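PDB 3ZBH: ESXA from Geobacillus thermodenitrificans, which is a WXG100-family protein of the ESAT-6 type, probably a substrate of type VII secretion, whose precise function is not known. Local coordinates for residues R8-G16 and A83-Q91. Sequence-based numbering, arbitrary orientation. Where two conformers were deposited one is given.
Sequences RLTPEELRG and ATILEDTDQ
P11 and A83 bring the two backbones to 4.4 Å, CA to CA, where the first turn of helix 11-16 runs antiparallel to helix 83-91, the axes 175° apart in direction. The proline ring is a knob in the hole formed by A83, L86, E87 and D90: its CG presses against the backbone N of E87 at 3.5 Å, its CB touches A83 O, and its CD faces L86. One turn on, L14 and R15 share the small methyl of A83, whose CB lies 3.6 Å from L14 CB and equally near R15 CG. L86, with CG anti to its backbone N (chi1 -174°), sends CD2 against the backbone just before helix 11-45, 3.6 Å from L9 O and also against T10 C. R15 extends from CG to NE past A83, whose CB covers one face of the guanidinium, and closes a salt bridge end-on with E87: NH1 reaches OE2 at 3.1 Å and NH2 reaches OE1 at 3.0 Å, both nearly straight. The acceptors lie close to the guanidinium plane but are met from above the carboxylate, the two planes being 50° apart. Replacing R15 by an alanine would probably leave the E87 carboxylate without its paired charge and strip A83 CB of the contact with the arginine chain. T10 and E13 form a capping box: E13 N donates to T10 OG1 (3.2 Å) and T10 N to E13 OE1. L9 and L14 also pack on G44 and I45, respectively, of the second subunit. A proline knob, an alanine where the backbones come closest and a bordering salt bridge thus join the beginning of helix 11-45 to the latter part of helix 48-95 in the antiparallel helical hairpin characteristic of WXG100 proteins.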
loop_
_atom_site.group_PDB
_atom_site.type_symbol
_atom_site.label_atom_id
_atom_site.label_comp_id
_atom_site.label_asym_id
_atom_site.label_seq_id
_atom_site.Cartn_x
_atom_site.Cartn_y
_atom_site.Cartn_z
ATOM N N ARG B 8 15.441 9.937 -24.786
ATOM C CA ARG B 8 16.834 9.590 -24.693
ATOM C C ARG B 8 17.191 9.495 -23.203
ATOM O O ARG B 8 17.393 10.506 -22.547
ATOM C CB ARG B 8 17.672 10.624 -25.429
ATOM C CG ARG B 8 17.315 10.676 -26.923
ATOM C CD ARG B 8 18.243 11.581 -27.709
ATOM N NE ARG B 8 17.799 11.731 -29.103
ATOM C CZ ARG B 8 18.616 11.809 -30.163
ATOM N NH1 ARG B 8 19.935 11.744 -30.022
ATOM N NH2 ARG B 8 18.103 11.936 -31.385
ATOM N N LEU B 9 17.269 8.273 -22.680
ATOM C CA LEU B 9 17.355 8.083 -21.217
ATOM C C LEU B 9 18.649 8.584 -20.607
ATOM O O LEU B 9 19.717 8.482 -21.230
ATOM C CB LEU B 9 17.153 6.603 -20.843
ATOM C CG LEU B 9 15.803 5.983 -21.212
ATOM C CD1 LEU B 9 15.889 4.454 -21.141
ATOM C CD2 LEU B 9 14.678 6.509 -20.332
ATOM N N THR B 10 18.554 9.074 -19.359
ATOM C CA THR B 10 19.737 9.503 -18.609
ATOM C C THR B 10 19.894 8.753 -17.263
ATOM O O THR B 10 18.919 8.264 -16.693
ATOM C CB THR B 10 19.709 11.028 -18.283
ATOM O OG1 THR B 10 18.693 11.281 -17.313
ATOM C CG2 THR B 10 19.440 11.856 -19.491
ATOM N N PRO B 11 21.120 8.689 -16.745
ATOM C CA PRO B 11 21.328 8.041 -15.451
ATOM C C PRO B 11 20.527 8.702 -14.322
ATOM O O PRO B 11 20.010 7.985 -13.472
ATOM C CB PRO B 11 22.846 8.142 -15.225
ATOM C CG PRO B 11 23.425 8.289 -16.597
ATOM C CD PRO B 11 22.388 8.985 -17.443
ATOM N N GLU B 12 20.414 10.028 -14.316
ATOM C CA GLU B 12 19.632 10.702 -13.259
ATOM C C GLU B 12 18.142 10.367 -13.319
ATOM O O GLU B 12 17.505 10.227 -12.283
ATOM C CB GLU B 12 19.836 12.223 -13.242
ATOM C CG GLU B 12 19.061 12.924 -12.111
ATOM C CD GLU B 12 19.266 12.274 -10.740
ATOM O OE1 GLU B 12 20.431 11.957 -10.397
ATOM O OE2 GLU B 12 18.269 12.078 -9.994
ATOM N N GLU B 13 17.587 10.231 -14.521
ATOM C CA GLU B 13 16.206 9.771 -14.659
ATOM C C GLU B 13 16.026 8.412 -14.018
ATOM O O GLU B 13 15.073 8.190 -13.286
ATOM C CB GLU B 13 15.779 9.704 -16.131
ATOM C CG GLU B 13 15.505 11.076 -16.721
ATOM C CD GLU B 13 15.597 11.135 -18.247
ATOM O OE1 GLU B 13 15.791 10.096 -18.898
ATOM O OE2 GLU B 13 15.481 12.248 -18.788
ATOM N N LEU B 14 16.929 7.484 -14.333
ATOM C CA LEU B 14 16.854 6.128 -13.785
ATOM C C LEU B 14 16.997 6.090 -12.266
ATOM O O LEU B 14 16.296 5.335 -11.598
ATOM C CB LEU B 14 17.925 5.237 -14.421
ATOM C CG LEU B 14 17.443 4.502 -15.698
ATOM C CD1 LEU B 14 16.982 5.459 -16.770
ATOM C CD2 LEU B 14 18.552 3.623 -16.271
ATOM N N ARG B 15 17.939 6.868 -11.734
ATOM C CA ARG B 15 18.107 6.937 -10.274
ATOM C C ARG B 15 16.891 7.537 -9.589
ATOM O O ARG B 15 16.517 7.115 -8.495
ATOM C CB ARG B 15 19.350 7.729 -9.909
ATOM C CG ARG B 15 20.606 6.989 -10.295
ATOM C CD ARG B 15 21.869 7.811 -10.139
ATOM N NE ARG B 15 22.995 6.922 -10.444
ATOM C CZ ARG B 15 24.042 7.262 -11.185
ATOM N NH1 ARG B 15 24.124 8.485 -11.701
ATOM N NH2 ARG B 15 24.997 6.374 -11.395
ATOM N N GLY B 16 16.329 8.570 -10.204
ATOM C CA GLY B 16 15.048 9.143 -9.748
ATOM C C GLY B 16 13.949 8.096 -9.602
ATOM O O GLY B 16 13.223 8.052 -8.594
ATOM N N ALA B 83 21.399 2.448 -14.032
ATOM C CA ALA B 83 21.804 3.833 -14.105
ATOM C C ALA B 83 23.351 3.947 -14.127
ATOM O O ALA B 83 23.898 4.737 -14.888
ATOM C CB ALA B 83 21.178 4.641 -12.962
ATOM N N THR B 84 24.037 3.113 -13.346
ATOM C CA THR B 84 25.497 3.093 -13.364
ATOM C C THR B 84 26.021 2.631 -14.709
ATOM O O THR B 84 26.978 3.214 -15.230
ATOM C CB THR B 84 26.069 2.225 -12.240
ATOM O OG1 THR B 84 25.554 2.729 -11.017
ATOM C CG2 THR B 84 27.645 2.264 -12.207
ATOM N N ILE B 85 25.366 1.618 -15.274
ATOM C CA ILE B 85 25.744 1.106 -16.615
ATOM C C ILE B 85 25.571 2.171 -17.668
ATOM O O ILE B 85 26.444 2.356 -18.526
ATOM C CB ILE B 85 24.961 -0.166 -16.957
ATOM C CG1 ILE B 85 25.600 -1.338 -16.176
ATOM C CG2 ILE B 85 24.923 -0.410 -18.485
ATOM C CD1 ILE B 85 24.761 -2.618 -16.114
ATOM N N LEU B 86 24.459 2.887 -17.585
ATOM C CA LEU B 86 24.213 3.980 -18.528
ATOM C C LEU B 86 25.207 5.153 -18.423
ATOM O O LEU B 86 25.693 5.652 -19.443
ATOM C CB LEU B 86 22.762 4.468 -18.416
ATOM C CG LEU B 86 22.266 5.525 -19.421
ATOM C CD1 LEU B 86 22.377 5.023 -20.859
ATOM C CD2 LEU B 86 20.807 5.816 -19.089
ATOM N N GLU B 87 25.498 5.589 -17.204
ATOM C CA GLU B 87 26.517 6.630 -16.975
ATOM C C GLU B 87 27.885 6.231 -17.555
ATOM O O GLU B 87 28.578 7.031 -18.241
ATOM C CB GLU B 87 26.582 6.892 -15.459
ATOM C CG GLU B 87 27.568 7.940 -14.967
ATOM C CD GLU B 87 27.330 8.183 -13.490
ATOM O OE1 GLU B 87 27.584 7.279 -12.671
ATOM O OE2 GLU B 87 26.791 9.235 -13.154
ATOM N N ASP B 88 28.243 4.968 -17.337
ATOM C CA ASP B 88 29.483 4.430 -17.855
ATOM C C ASP B 88 29.486 4.416 -19.370
ATOM O O ASP B 88 30.416 4.916 -20.002
ATOM C CB ASP B 88 29.696 3.015 -17.311
ATOM C CG ASP B 88 30.140 3.025 -15.874
ATOM O OD1 ASP B 88 30.506 4.116 -15.385
ATOM O OD2 ASP B 88 30.126 1.954 -15.232
ATOM N N THR B 89 28.419 3.877 -19.940
ATOM C CA THR B 89 28.250 3.835 -21.385
ATOM C C THR B 89 28.378 5.243 -21.966
ATOM O O THR B 89 29.157 5.474 -22.898
ATOM C CB THR B 89 26.882 3.238 -21.739
ATOM O OG1 THR B 89 26.787 1.888 -21.223
ATOM C CG2 THR B 89 26.667 3.249 -23.272
ATOM N N ASP B 90 27.643 6.194 -21.395
ATOM C CA ASP B 90 27.754 7.586 -21.862
ATOM C C ASP B 90 29.176 8.184 -21.767
ATOM O O ASP B 90 29.607 8.885 -22.682
ATOM C CB ASP B 90 26.721 8.485 -21.164
ATOM C CG ASP B 90 25.298 8.211 -21.606
ATOM O OD1 ASP B 90 25.111 7.435 -22.575
ATOM O OD2 ASP B 90 24.345 8.790 -20.990
ATOM N N GLN B 91 29.883 7.909 -20.679
ATOM C CA GLN B 91 31.259 8.413 -20.431
ATOM C C GLN B 91 32.300 7.776 -21.335
ATOM O O GLN B 91 33.245 8.438 -21.791
ATOM C CB GLN B 91 31.690 8.149 -18.984
ATOM C CG GLN B 91 31.317 9.234 -17.985
ATOM C CD GLN B 91 31.476 8.783 -16.536
ATOM O OE1 GLN B 91 30.867 9.351 -15.623
ATOM N NE2 GLN B 91 32.292 7.749 -16.320
#